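Local coordinates for glycinin A3B4 subunit (Glycine max, PDB 2D5F), which serves as an 11S seed storage globulin that assembles into hexamers and probably provides nitrogen and carbon reserves for the germinating seedling, at residues Cys9-Leu14 with His37-Cys42; Leu17-Arg22 with Leu29-Asn34; Ser381-Leu386 with Val430-Gly435; Ser390-Thr395 with Tyr441-Thr446. All blocks are in the same frame, centred on the assembly; numbering follows the deposited sequence.

Contact 1 (Cys9-Leu14 with His37-Cys42); sequences CQLNNL and HPELQC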
# COMPACT_ATOMS: atom_id res chain seq x y z
N CYS B 9 -5.89 -31.78 5.14
CA CYS B 9 -4.95 -32.06 4.06
C CYS B 9 -4.00 -33.21 4.33
O CYS B 9 -3.00 -33.38 3.62
CB CYS B 9 -4.14 -30.81 3.72
SG CYS B 9 -5.03 -29.49 2.83
N GLN B 10 -4.28 -34.00 5.36
CA GLN B 10 -3.44 -35.16 5.64
C GLN B 10 -4.03 -36.27 4.79
O GLN B 10 -4.73 -37.14 5.28
CB GLN B 10 -3.50 -35.54 7.12
CG GLN B 10 -2.89 -34.52 8.05
CD GLN B 10 -2.63 -35.08 9.43
OE1 GLN B 10 -3.55 -35.46 10.15
NE2 GLN B 10 -1.36 -35.14 9.81
N LEU B 11 -3.77 -36.20 3.49
CA LEU B 11 -4.30 -37.19 2.57
C LEU B 11 -3.22 -38.15 2.11
O LEU B 11 -2.19 -37.74 1.58
CB LEU B 11 -4.92 -36.48 1.36
CG LEU B 11 -6.00 -35.44 1.71
CD1 LEU B 11 -6.51 -34.79 0.43
CD2 LEU B 11 -7.14 -36.11 2.46
N ASN B 12 -3.46 -39.44 2.31
CA ASN B 12 -2.49 -40.46 1.91
C ASN B 12 -2.75 -40.92 0.49
O ASN B 12 -1.97 -41.67 -0.09
CB ASN B 12 -2.57 -41.65 2.87
CG ASN B 12 -2.29 -41.24 4.30
OD1 ASN B 12 -1.22 -40.70 4.60
ND2 ASN B 12 -3.24 -41.50 5.19
N ASN B 13 -3.86 -40.45 -0.08
CA ASN B 13 -4.22 -40.80 -1.44
C ASN B 13 -4.95 -39.63 -2.10
O ASN B 13 -5.76 -38.95 -1.47
CB ASN B 13 -5.11 -42.05 -1.46
CG ASN B 13 -5.49 -42.48 -2.87
OD1 ASN B 13 -4.64 -42.89 -3.66
ND2 ASN B 13 -6.78 -42.39 -3.19
N LEU B 14 -4.66 -39.40 -3.38
CA LEU B 14 -5.33 -38.35 -4.14
C LEU B 14 -5.90 -39.02 -5.37
O LEU B 14 -5.20 -39.75 -6.06
CB LEU B 14 -4.33 -37.27 -4.57
CG LEU B 14 -3.62 -36.44 -3.51
CD1 LEU B 14 -2.71 -35.43 -4.20
CD2 LEU B 14 -4.64 -35.73 -2.63
N HIS B 37 -15.46 -34.02 -1.64
CA HIS B 37 -14.35 -34.94 -1.87
C HIS B 37 -13.24 -34.44 -0.96
O HIS B 37 -12.97 -33.24 -0.91
CB HIS B 37 -13.86 -34.87 -3.32
CG HIS B 37 -14.68 -35.67 -4.28
ND1 HIS B 37 -15.50 -35.08 -5.23
CD2 HIS B 37 -14.84 -37.00 -4.43
CE1 HIS B 37 -16.12 -36.02 -5.91
NE2 HIS B 37 -15.74 -37.20 -5.45
N PRO B 38 -12.57 -35.35 -0.23
CA PRO B 38 -11.50 -34.88 0.66
C PRO B 38 -10.42 -34.03 -0.01
O PRO B 38 -9.88 -33.11 0.62
CB PRO B 38 -10.95 -36.19 1.28
CG PRO B 38 -11.50 -37.29 0.40
CD PRO B 38 -12.85 -36.78 -0.01
N GLU B 39 -10.11 -34.31 -1.27
CA GLU B 39 -9.09 -33.54 -1.98
C GLU B 39 -9.52 -32.08 -2.13
O GLU B 39 -8.73 -31.15 -1.89
CB GLU B 39 -8.82 -34.14 -3.37
CG GLU B 39 -8.40 -35.60 -3.33
CD GLU B 39 -9.56 -36.59 -3.43
OE1 GLU B 39 -10.66 -36.29 -2.91
OE2 GLU B 39 -9.37 -37.67 -4.01
N LEU B 40 -10.78 -31.88 -2.51
CA LEU B 40 -11.33 -30.55 -2.69
C LEU B 40 -11.52 -29.82 -1.36
O LEU B 40 -11.40 -28.59 -1.30
CB LEU B 40 -12.66 -30.62 -3.46
CG LEU B 40 -12.52 -31.12 -4.91
CD1 LEU B 40 -13.90 -31.24 -5.56
CD2 LEU B 40 -11.64 -30.16 -5.71
N GLN B 41 -11.80 -30.56 -0.29
CA GLN B 41 -11.96 -29.94 1.01
C GLN B 41 -10.61 -29.42 1.48
O GLN B 41 -10.52 -28.37 2.11
CB GLN B 41 -12.51 -30.93 2.04
CG GLN B 41 -13.92 -31.39 1.73
CD GLN B 41 -14.55 -32.09 2.89
OE1 GLN B 41 -14.05 -33.11 3.37
NE2 GLN B 41 -15.67 -31.55 3.37
N CYS B 42 -9.55 -30.16 1.15
CA CYS B 42 -8.21 -29.75 1.52
C CYS B 42 -7.85 -28.46 0.76
O CYS B 42 -7.26 -27.53 1.33
CB CYS B 42 -7.20 -30.87 1.21
SG CYS B 42 -5.48 -30.29 1.02

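Contact 2 (Leu17-Arg22 with Leu29-Asn34); sequences LEPDHR and LIETWN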
# COMPACT_ATOMS: atom_id res chain seq x y z
N LEU B 17 -10.34 -36.77 -10.22
CA LEU B 17 -11.78 -36.63 -10.12
C LEU B 17 -12.51 -36.11 -11.36
O LEU B 17 -11.98 -35.30 -12.12
CB LEU B 17 -12.11 -35.70 -8.95
CG LEU B 17 -11.44 -36.01 -7.60
CD1 LEU B 17 -11.66 -34.84 -6.65
CD2 LEU B 17 -12.00 -37.29 -7.02
N GLU B 18 -13.74 -36.58 -11.53
CA GLU B 18 -14.61 -36.18 -12.64
C GLU B 18 -15.92 -35.69 -12.06
O GLU B 18 -16.22 -35.96 -10.90
CB GLU B 18 -14.84 -37.35 -13.60
CG GLU B 18 -13.64 -37.62 -14.48
CD GLU B 18 -13.78 -38.88 -15.31
OE1 GLU B 18 -14.81 -39.04 -16.00
OE2 GLU B 18 -12.84 -39.70 -15.27
N PRO B 19 -16.73 -34.97 -12.85
CA PRO B 19 -18.01 -34.45 -12.36
C PRO B 19 -18.91 -35.49 -11.69
O PRO B 19 -19.02 -36.62 -12.16
CB PRO B 19 -18.65 -33.86 -13.61
CG PRO B 19 -17.45 -33.40 -14.39
CD PRO B 19 -16.52 -34.58 -14.25
N ASP B 20 -19.56 -35.08 -10.60
CA ASP B 20 -20.47 -35.95 -9.84
C ASP B 20 -21.95 -35.69 -10.08
O ASP B 20 -22.76 -36.61 -9.99
CB ASP B 20 -20.22 -35.81 -8.34
CG ASP B 20 -18.80 -36.12 -7.95
OD1 ASP B 20 -17.97 -35.19 -7.90
OD2 ASP B 20 -18.51 -37.31 -7.70
N HIS B 21 -22.31 -34.45 -10.37
CA HIS B 21 -23.71 -34.09 -10.58
C HIS B 21 -23.92 -33.34 -11.90
O HIS B 21 -23.05 -32.58 -12.34
CB HIS B 21 -24.21 -33.24 -9.41
CG HIS B 21 -25.65 -32.83 -9.52
ND1 HIS B 21 -26.69 -33.74 -9.41
CD2 HIS B 21 -26.23 -31.62 -9.72
CE1 HIS B 21 -27.84 -33.10 -9.55
NE2 HIS B 21 -27.59 -31.82 -9.74
N ARG B 22 -25.07 -33.55 -12.52
CA ARG B 22 -25.39 -32.90 -13.79
C ARG B 22 -26.74 -32.20 -13.74
O ARG B 22 -27.67 -32.68 -13.10
CB ARG B 22 -25.40 -33.94 -14.93
CG ARG B 22 -24.14 -34.80 -14.98
CD ARG B 22 -24.26 -35.98 -15.94
NE ARG B 22 -23.84 -35.66 -17.31
CZ ARG B 22 -24.66 -35.23 -18.26
NH1 ARG B 22 -25.96 -35.08 -18.01
NH2 ARG B 22 -24.19 -34.97 -19.47
N LEU B 29 -25.73 -27.31 -20.30
CA LEU B 29 -25.46 -28.30 -19.27
C LEU B 29 -24.51 -27.75 -18.21
O LEU B 29 -23.60 -26.97 -18.52
CB LEU B 29 -24.83 -29.54 -19.93
CG LEU B 29 -24.41 -30.71 -19.04
CD1 LEU B 29 -25.66 -31.37 -18.45
CD2 LEU B 29 -23.62 -31.71 -19.87
N ILE B 30 -24.73 -28.15 -16.97
CA ILE B 30 -23.88 -27.74 -15.86
C ILE B 30 -23.48 -29.01 -15.12
O ILE B 30 -24.33 -29.79 -14.69
CB ILE B 30 -24.59 -26.80 -14.88
CG1 ILE B 30 -24.93 -25.48 -15.58
CG2 ILE B 30 -23.70 -26.54 -13.67
CD1 ILE B 30 -25.63 -24.48 -14.69
N GLU B 31 -22.18 -29.23 -15.01
CA GLU B 31 -21.64 -30.39 -14.33
C GLU B 31 -20.80 -29.92 -13.16
O GLU B 31 -19.94 -29.06 -13.32
CB GLU B 31 -20.78 -31.20 -15.28
CG GLU B 31 -21.54 -31.80 -16.44
CD GLU B 31 -20.62 -32.35 -17.50
OE1 GLU B 31 -20.26 -31.60 -18.42
OE2 GLU B 31 -20.25 -33.54 -17.39
N THR B 32 -21.05 -30.46 -11.97
CA THR B 32 -20.27 -30.05 -10.81
C THR B 32 -19.57 -31.21 -10.13
O THR B 32 -20.04 -32.35 -10.17
CB THR B 32 -21.16 -29.34 -9.76
OG1 THR B 32 -22.16 -30.24 -9.27
CG2 THR B 32 -21.83 -28.12 -10.37
N TRP B 33 -18.43 -30.91 -9.52
CA TRP B 33 -17.67 -31.89 -8.76
C TRP B 33 -18.21 -31.70 -7.34
O TRP B 33 -18.40 -30.57 -6.91
CB TRP B 33 -16.18 -31.58 -8.79
CG TRP B 33 -15.43 -32.07 -10.03
CD1 TRP B 33 -14.58 -33.14 -10.09
CD2 TRP B 33 -15.44 -31.48 -11.34
NE1 TRP B 33 -14.05 -33.25 -11.36
CE2 TRP B 33 -14.56 -32.25 -12.14
CE3 TRP B 33 -16.10 -30.38 -11.91
CZ2 TRP B 33 -14.32 -31.95 -13.49
CZ3 TRP B 33 -15.86 -30.08 -13.26
CH2 TRP B 33 -14.98 -30.86 -14.03
N ASN B 34 -18.48 -32.79 -6.63
CA ASN B 34 -18.98 -32.70 -5.26
C ASN B 34 -17.92 -32.00 -4.41
O ASN B 34 -16.77 -32.44 -4.35
CB ASN B 34 -19.24 -34.11 -4.70
CG ASN B 34 -19.98 -34.08 -3.38
OD1 ASN B 34 -19.63 -33.33 -2.47
ND2 ASN B 34 -21.02 -34.91 -3.27

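Contact 3 (Ser381-Leu386 with Val430-Gly435); sequences SPHWNL and VAEQGG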
# COMPACT_ATOMS: atom_id res chain seq x y z
N SER B 381 9.75 -31.20 -14.76
CA SER B 381 10.47 -31.76 -13.62
C SER B 381 9.88 -31.45 -12.24
O SER B 381 9.14 -30.48 -12.08
CB SER B 381 11.94 -31.33 -13.67
OG SER B 381 12.07 -29.93 -13.79
N PRO B 382 10.20 -32.28 -11.24
CA PRO B 382 9.71 -32.11 -9.87
C PRO B 382 9.77 -30.66 -9.38
O PRO B 382 10.83 -30.04 -9.34
CB PRO B 382 10.61 -33.04 -9.06
CG PRO B 382 10.81 -34.18 -10.02
CD PRO B 382 11.09 -33.46 -11.32
N HIS B 383 8.60 -30.14 -9.02
CA HIS B 383 8.46 -28.78 -8.53
C HIS B 383 7.34 -28.75 -7.50
O HIS B 383 6.58 -29.71 -7.38
CB HIS B 383 8.12 -27.84 -9.69
CG HIS B 383 6.86 -28.20 -10.43
ND1 HIS B 383 6.79 -29.26 -11.31
CD2 HIS B 383 5.62 -27.65 -10.41
CE1 HIS B 383 5.57 -29.34 -11.81
NE2 HIS B 383 4.84 -28.38 -11.28
N TRP B 384 7.25 -27.65 -6.76
CA TRP B 384 6.18 -27.49 -5.77
C TRP B 384 5.79 -26.02 -5.68
O TRP B 384 6.51 -25.13 -6.13
CB TRP B 384 6.62 -28.00 -4.40
CG TRP B 384 7.55 -27.09 -3.66
CD1 TRP B 384 7.20 -26.08 -2.81
CD2 TRP B 384 8.98 -27.11 -3.69
NE1 TRP B 384 8.33 -25.47 -2.31
CE2 TRP B 384 9.44 -26.08 -2.84
CE3 TRP B 384 9.93 -27.89 -4.37
CZ2 TRP B 384 10.80 -25.82 -2.64
CZ3 TRP B 384 11.28 -27.63 -4.17
CH2 TRP B 384 11.70 -26.60 -3.31
N ASN B 385 4.62 -25.77 -5.11
CA ASN B 385 4.14 -24.41 -4.96
C ASN B 385 4.38 -24.03 -3.51
O ASN B 385 3.94 -24.71 -2.59
CB ASN B 385 2.66 -24.33 -5.32
CG ASN B 385 2.40 -24.67 -6.78
OD1 ASN B 385 1.73 -25.65 -7.11
ND2 ASN B 385 2.96 -23.85 -7.67
N LEU B 386 5.11 -22.94 -3.32
CA LEU B 386 5.47 -22.45 -2.00
C LEU B 386 4.32 -21.92 -1.17
O LEU B 386 4.23 -22.19 0.02
CB LEU B 386 6.51 -21.34 -2.11
CG LEU B 386 7.96 -21.66 -2.47
CD1 LEU B 386 8.07 -22.24 -3.87
CD2 LEU B 386 8.76 -20.37 -2.37
N VAL B 430 5.29 -32.22 -7.24
CA VAL B 430 4.63 -32.82 -8.39
C VAL B 430 5.49 -32.79 -9.65
O VAL B 430 6.37 -31.94 -9.81
CB VAL B 430 3.28 -32.10 -8.67
CG1 VAL B 430 3.52 -30.63 -8.98
CG2 VAL B 430 2.54 -32.79 -9.81
N ALA B 431 5.23 -33.74 -10.55
CA ALA B 431 5.95 -33.83 -11.81
C ALA B 431 5.00 -34.40 -12.86
O ALA B 431 4.11 -35.19 -12.53
CB ALA B 431 7.18 -34.70 -11.67
N GLU B 432 5.18 -33.99 -14.11
CA GLU B 432 4.33 -34.45 -15.20
C GLU B 432 5.12 -34.78 -16.47
O GLU B 432 6.10 -34.12 -16.78
CB GLU B 432 3.29 -33.38 -15.54
CG GLU B 432 2.26 -33.08 -14.46
CD GLU B 432 2.57 -31.81 -13.66
OE1 GLU B 432 1.67 -31.37 -12.91
OE2 GLU B 432 3.69 -31.26 -13.78
N GLN B 433 4.68 -35.81 -17.19
CA GLN B 433 5.32 -36.19 -18.45
C GLN B 433 4.25 -36.43 -19.50
O GLN B 433 3.38 -37.28 -19.33
CB GLN B 433 6.18 -37.45 -18.30
CG GLN B 433 6.80 -37.89 -19.64
CD GLN B 433 8.00 -38.81 -19.46
OE1 GLN B 433 8.07 -39.57 -18.49
NE2 GLN B 433 8.94 -38.75 -20.40
N GLY B 434 4.34 -35.67 -20.59
CA GLY B 434 3.37 -35.80 -21.66
C GLY B 434 3.32 -37.21 -22.23
O GLY B 434 4.35 -37.87 -22.40
N GLY B 435 2.11 -37.67 -22.53
CA GLY B 435 1.95 -39.00 -23.08
C GLY B 435 2.24 -39.03 -24.57
O GLY B 435 2.97 -38.20 -25.10

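Contact 4 (Ser390-Thr395 with Tyr441-Thr446); sequences SVIYVT and YVVFKT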
# COMPACT_ATOMS: atom_id res chain seq x y z
N SER B 390 -3.14 -26.15 -5.29
CA SER B 390 -3.35 -26.08 -6.73
C SER B 390 -4.36 -27.11 -7.18
O SER B 390 -4.54 -28.14 -6.52
CB SER B 390 -2.04 -26.33 -7.48
OG SER B 390 -1.09 -25.33 -7.18
N VAL B 391 -5.02 -26.83 -8.29
CA VAL B 391 -6.00 -27.76 -8.86
C VAL B 391 -5.77 -27.84 -10.36
O VAL B 391 -5.95 -26.86 -11.09
CB VAL B 391 -7.45 -27.32 -8.59
CG1 VAL B 391 -8.41 -28.41 -9.05
CG2 VAL B 391 -7.64 -27.02 -7.11
N ILE B 392 -5.36 -29.02 -10.81
CA ILE B 392 -5.10 -29.25 -12.22
C ILE B 392 -6.34 -29.78 -12.92
O ILE B 392 -7.03 -30.65 -12.40
CB ILE B 392 -3.98 -30.30 -12.42
CG1 ILE B 392 -2.66 -29.77 -11.88
CG2 ILE B 392 -3.85 -30.63 -13.90
CD1 ILE B 392 -1.58 -30.83 -11.81
N TYR B 393 -6.63 -29.23 -14.10
CA TYR B 393 -7.74 -29.72 -14.90
C TYR B 393 -7.12 -29.96 -16.28
O TYR B 393 -6.60 -29.04 -16.90
CB TYR B 393 -8.87 -28.70 -15.03
CG TYR B 393 -9.96 -29.18 -15.97
CD1 TYR B 393 -10.93 -30.09 -15.54
CD2 TYR B 393 -9.95 -28.82 -17.32
CE1 TYR B 393 -11.87 -30.63 -16.43
CE2 TYR B 393 -10.89 -29.35 -18.22
CZ TYR B 393 -11.84 -30.26 -17.77
OH TYR B 393 -12.74 -30.81 -18.65
N VAL B 394 -7.14 -31.21 -16.74
CA VAL B 394 -6.56 -31.52 -18.04
C VAL B 394 -7.50 -31.11 -19.15
O VAL B 394 -8.65 -31.52 -19.19
CB VAL B 394 -6.23 -33.02 -18.15
CG1 VAL B 394 -5.60 -33.32 -19.53
CG2 VAL B 394 -5.26 -33.41 -17.04
N THR B 395 -7.00 -30.27 -20.05
CA THR B 395 -7.79 -29.77 -21.15
C THR B 395 -7.62 -30.60 -22.42
O THR B 395 -8.45 -30.54 -23.32
CB THR B 395 -7.43 -28.31 -21.45
OG1 THR B 395 -6.02 -28.20 -21.65
CG2 THR B 395 -7.84 -27.42 -20.29
N TYR B 441 -2.95 -28.70 -19.79
CA TYR B 441 -3.81 -28.48 -18.65
C TYR B 441 -3.66 -27.09 -18.06
O TYR B 441 -2.67 -26.40 -18.28
CB TYR B 441 -3.53 -29.52 -17.55
CG TYR B 441 -2.14 -29.46 -16.97
CD1 TYR B 441 -1.09 -30.20 -17.52
CD2 TYR B 441 -1.87 -28.67 -15.85
CE1 TYR B 441 0.19 -30.16 -16.96
CE2 TYR B 441 -0.60 -28.62 -15.29
CZ TYR B 441 0.43 -29.36 -15.84
OH TYR B 441 1.67 -29.32 -15.26
N VAL B 442 -4.68 -26.68 -17.32
CA VAL B 442 -4.64 -25.40 -16.64
C VAL B 442 -4.48 -25.79 -15.18
O VAL B 442 -4.88 -26.88 -14.78
CB VAL B 442 -5.96 -24.60 -16.80
CG1 VAL B 442 -7.14 -25.39 -16.25
CG2 VAL B 442 -5.84 -23.27 -16.06
N VAL B 443 -3.86 -24.92 -14.39
CA VAL B 443 -3.68 -25.19 -12.98
C VAL B 443 -4.14 -23.97 -12.23
O VAL B 443 -3.55 -22.90 -12.38
CB VAL B 443 -2.22 -25.40 -12.57
CG1 VAL B 443 -2.16 -25.94 -11.14
CG2 VAL B 443 -1.53 -26.31 -13.51
N PHE B 444 -5.19 -24.12 -11.44
CA PHE B 444 -5.68 -23.00 -10.66
C PHE B 444 -4.90 -23.02 -9.34
O PHE B 444 -4.67 -24.08 -8.77
CB PHE B 444 -7.17 -23.16 -10.38
CG PHE B 444 -8.02 -23.28 -11.62
CD1 PHE B 444 -8.49 -24.52 -12.05
CD2 PHE B 444 -8.39 -22.14 -12.34
CE1 PHE B 444 -9.31 -24.63 -13.17
CE2 PHE B 444 -9.22 -22.24 -13.47
CZ PHE B 444 -9.68 -23.49 -13.89
N LYS B 445 -4.46 -21.85 -8.88
CA LYS B 445 -3.72 -21.78 -7.62
C LYS B 445 -4.39 -20.74 -6.73
O LYS B 445 -4.72 -19.64 -7.19
CB LYS B 445 -2.26 -21.43 -7.88
CG LYS B 445 -1.57 -22.44 -8.81
CD LYS B 445 -0.08 -22.19 -8.95
CE LYS B 445 0.54 -23.17 -9.93
NZ LYS B 445 2.00 -22.95 -10.06
N THR B 446 -4.60 -21.09 -5.47
CA THR B 446 -5.28 -20.21 -4.52
C THR B 446 -4.46 -19.09 -3.87
O THR B 446 -4.45 -18.92 -2.65
CB THR B 446 -5.98 -21.04 -3.42
OG1 THR B 446 -5.06 -21.96 -2.83
CG2 THR B 446 -7.14 -21.83 -4.02

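Contact 1 (Cys9-Leu14 with His37-Cys42)
Residues Cys9-Leu14, an irregular loop, run past the first turn of a helix that starts at Pro38, with His37 at its N-cap. The backbones come nearest at Cys9 and Cys42, whose CA atoms are 4.7 Å apart, and the gap between the CA atoms of Leu14 and Glu39 is wider, 6.5 Å. A disulfide closes the narrow end, Cys9 SG to Cys42 SG at 2.0 Å, with an S-S torsion of 98°. Cys42 SG stands anti to its own backbone N (chi1 158°), which carries the sulfur off the helix toward the loop. This is a covalent tie between the start of the chain and the helix following the first hairpin of the N-terminal cupin region, distinct from the Cys85-Cys327 disulfide. Next to the disulfide, Leu11 sets its two methyls against the helix: CD1 lies 3.7 Å from Glu39 CA, and CD2 lies 4.0 Å from Pro38 CB, the leucine crossing the proline at about a right angle. Leu14 and Glu39 pass in opposite directions, Leu14 CD2 touching Glu39 CG at 3.8 Å. A bend at chi2 (91°) in Glu39 turns its carboxylate back to the loop, where OE2 accepts a hydrogen bond from Asn15 N. On the side of the second subunit, Cys9 N donates to Asp157 OD1 and the cysteine packs on Leu156, both residues belonging to that neighbouring subunit.

Contact 2 (Leu17-Arg22 with Leu29-Asn34)
Antiparallel pairing joins His21 to Thr32 as a hydrogen-bonded pair and Arg22 to Glu31 as a non-hydrogen-bonded one, although the end-to-end directions of the segments lie 132° apart because residues 17-20 leave the strand line. Thr32 O is gripped twice, by His21 N at 3.1 Å, in the carbonyl plane, and by Asp20 N at 2.8 Å, tilted from it. Two successive residues facing one define a classic beta bulge, set at the open end of the hairpin of strands 21-24 and 28-32, at the margin of the first cupin sheet. Beyond the bulge the indole of Trp33 lies against residues 17-19. Its NE1 donates to Leu17 O at 3.0 Å along a nearly straight bond (174°), the acceptor lying in the ring plane while the donor stands above the carbonyl plane. Over one face sit the Glu18-Pro19 peptide and the Pro19 ring, with Pro19 CG 3.6 Å from the centroid of the Trp33 six-membered ring, a CH-pi contact. At the other end Arg22, bent at chi3 (89°), holds its guanidinium across Leu29: CD1 is over one face, and Leu29 CD2 is 3.3 Å from Arg22 NH2. The charge of Arg22 is met by a salt bridge to Glu24. On the side shared by His21 and Thr32, His21 CB packs 3.6 Å from Thr32 OG1, the hydroxyl being hydrogen-bonded to Glu172 O.

Contact 3 (Ser381-Leu386 with Val430-Gly435)
Val430 O receives two groups from the facing strand: the N-H of His383, hydrogen-bonded at 3.0 Å and in the carbonyl plane, and the CA-H of Pro382, whose CA is 3.3 Å from Val430 O. The return bond, Val430 N to His383 O, is 2.8 Å long and nearly straight (174°), completing one antiparallel hydrogen-bonded pair. Only this pair falls between the two segments: the chain turns a corner at Pro382, while the ladder continues the other way through the backbones of Asn385 and Asn427. Such corners let strands pass between sheets in the cupin jelly roll, here that of the second cupin region. Around the corner Pro382 CG rests 4.0 Å from Ala431 CB.

His383 meets both Val430 and Glu432. Its CG sits between the backbone N and the carbonyl carbon (chi1 58°), which folds the imidazole back along its own strand, and ND1 can then donate to Ser381 O at 2.8 Å, with the oxygen near the ring plane. That bond should fix the ring's rotation and place the proton on ND1. Val430 CG1 covers one ring face in a CH-pi contact, 3.8 Å from the centroid. At the edge, in plane, Glu432 OE2 approaches His383 CE1 at 3.3 Å, its carboxylate turned 36° from the ring; the negative charge may polarise this C-H. A bound magnesium ion lies about 3 Å from the Glu432 side chain. His383 also stacks on Tyr380, while Trp384 stacks on Tyr62 of the second subunit and Ala431 packs on that subunit's Phe212.

Contact 4 (Ser390-Thr395 with Tyr441-Thr446)
The Tyr441 ring meets Ile392 obliquely, Ile392 CG2 lying 3.4 Å from Tyr441 CD2, and carries Val443 CG2 at its edge, in plane. The Phe444 ring is likewise approached at a slant, with its CD1 3.6 Å from Val391 O. These residues belong to neighbouring antiparallel strands of the second cupin jelly roll, their axes 160° apart. Four backbone hydrogen bonds make the ladder, Val391 with Phe444 and Tyr393 with Val442, each pair bonded both ways. Val391 N to Phe444 O is 2.8 Å. Val442 N to Tyr393 O is 3.1 Å. A chi1 of 63° tucks the Tyr441 ring in against its own backbone and turns it toward Ile392. On the same face Ile392 and Val443 run side by side, with Ile392 CG1 3.9 Å from Val443 CG1. The opposite face, bearing Val391, Tyr393, Val442 and Phe444, abuts the first cupin region: Phe444 touches Met68 and Ile70, and Val442 touches Ile70. At the far end Lys445 is extended and its NZ is hydrogen-bonded to Gln370 OE1; on its way past Ser390, whose hydroxyl has Asn385 as its polar partner, Lys445 CG comes 3.4 Å from Ser390 OG.

Contacts 3 and 4 are buried and belong to the second cupin region, where strands 379-385 and 390-395 and strands 429-435 and 438-445 are successive. Their segments alternate along the chain, and a probable hydrogen bond, Glu432 OE1 to Tyr441 OH, joins them beside the magnesium ion. Contact 2, partly buried at a sheet margin, relies on a bulge and an indole face rather than the regular ladder of contact 4, which it reaches through Trp33 against Tyr393. Contact 1, buried but without regular strands, substitutes a disulfide for sheet bonds; its helix packs on contact 2 through Leu40 against Trp33. Contacts 1 and 3 border the second subunit, and contact 4 reaches it at its end, through Thr446.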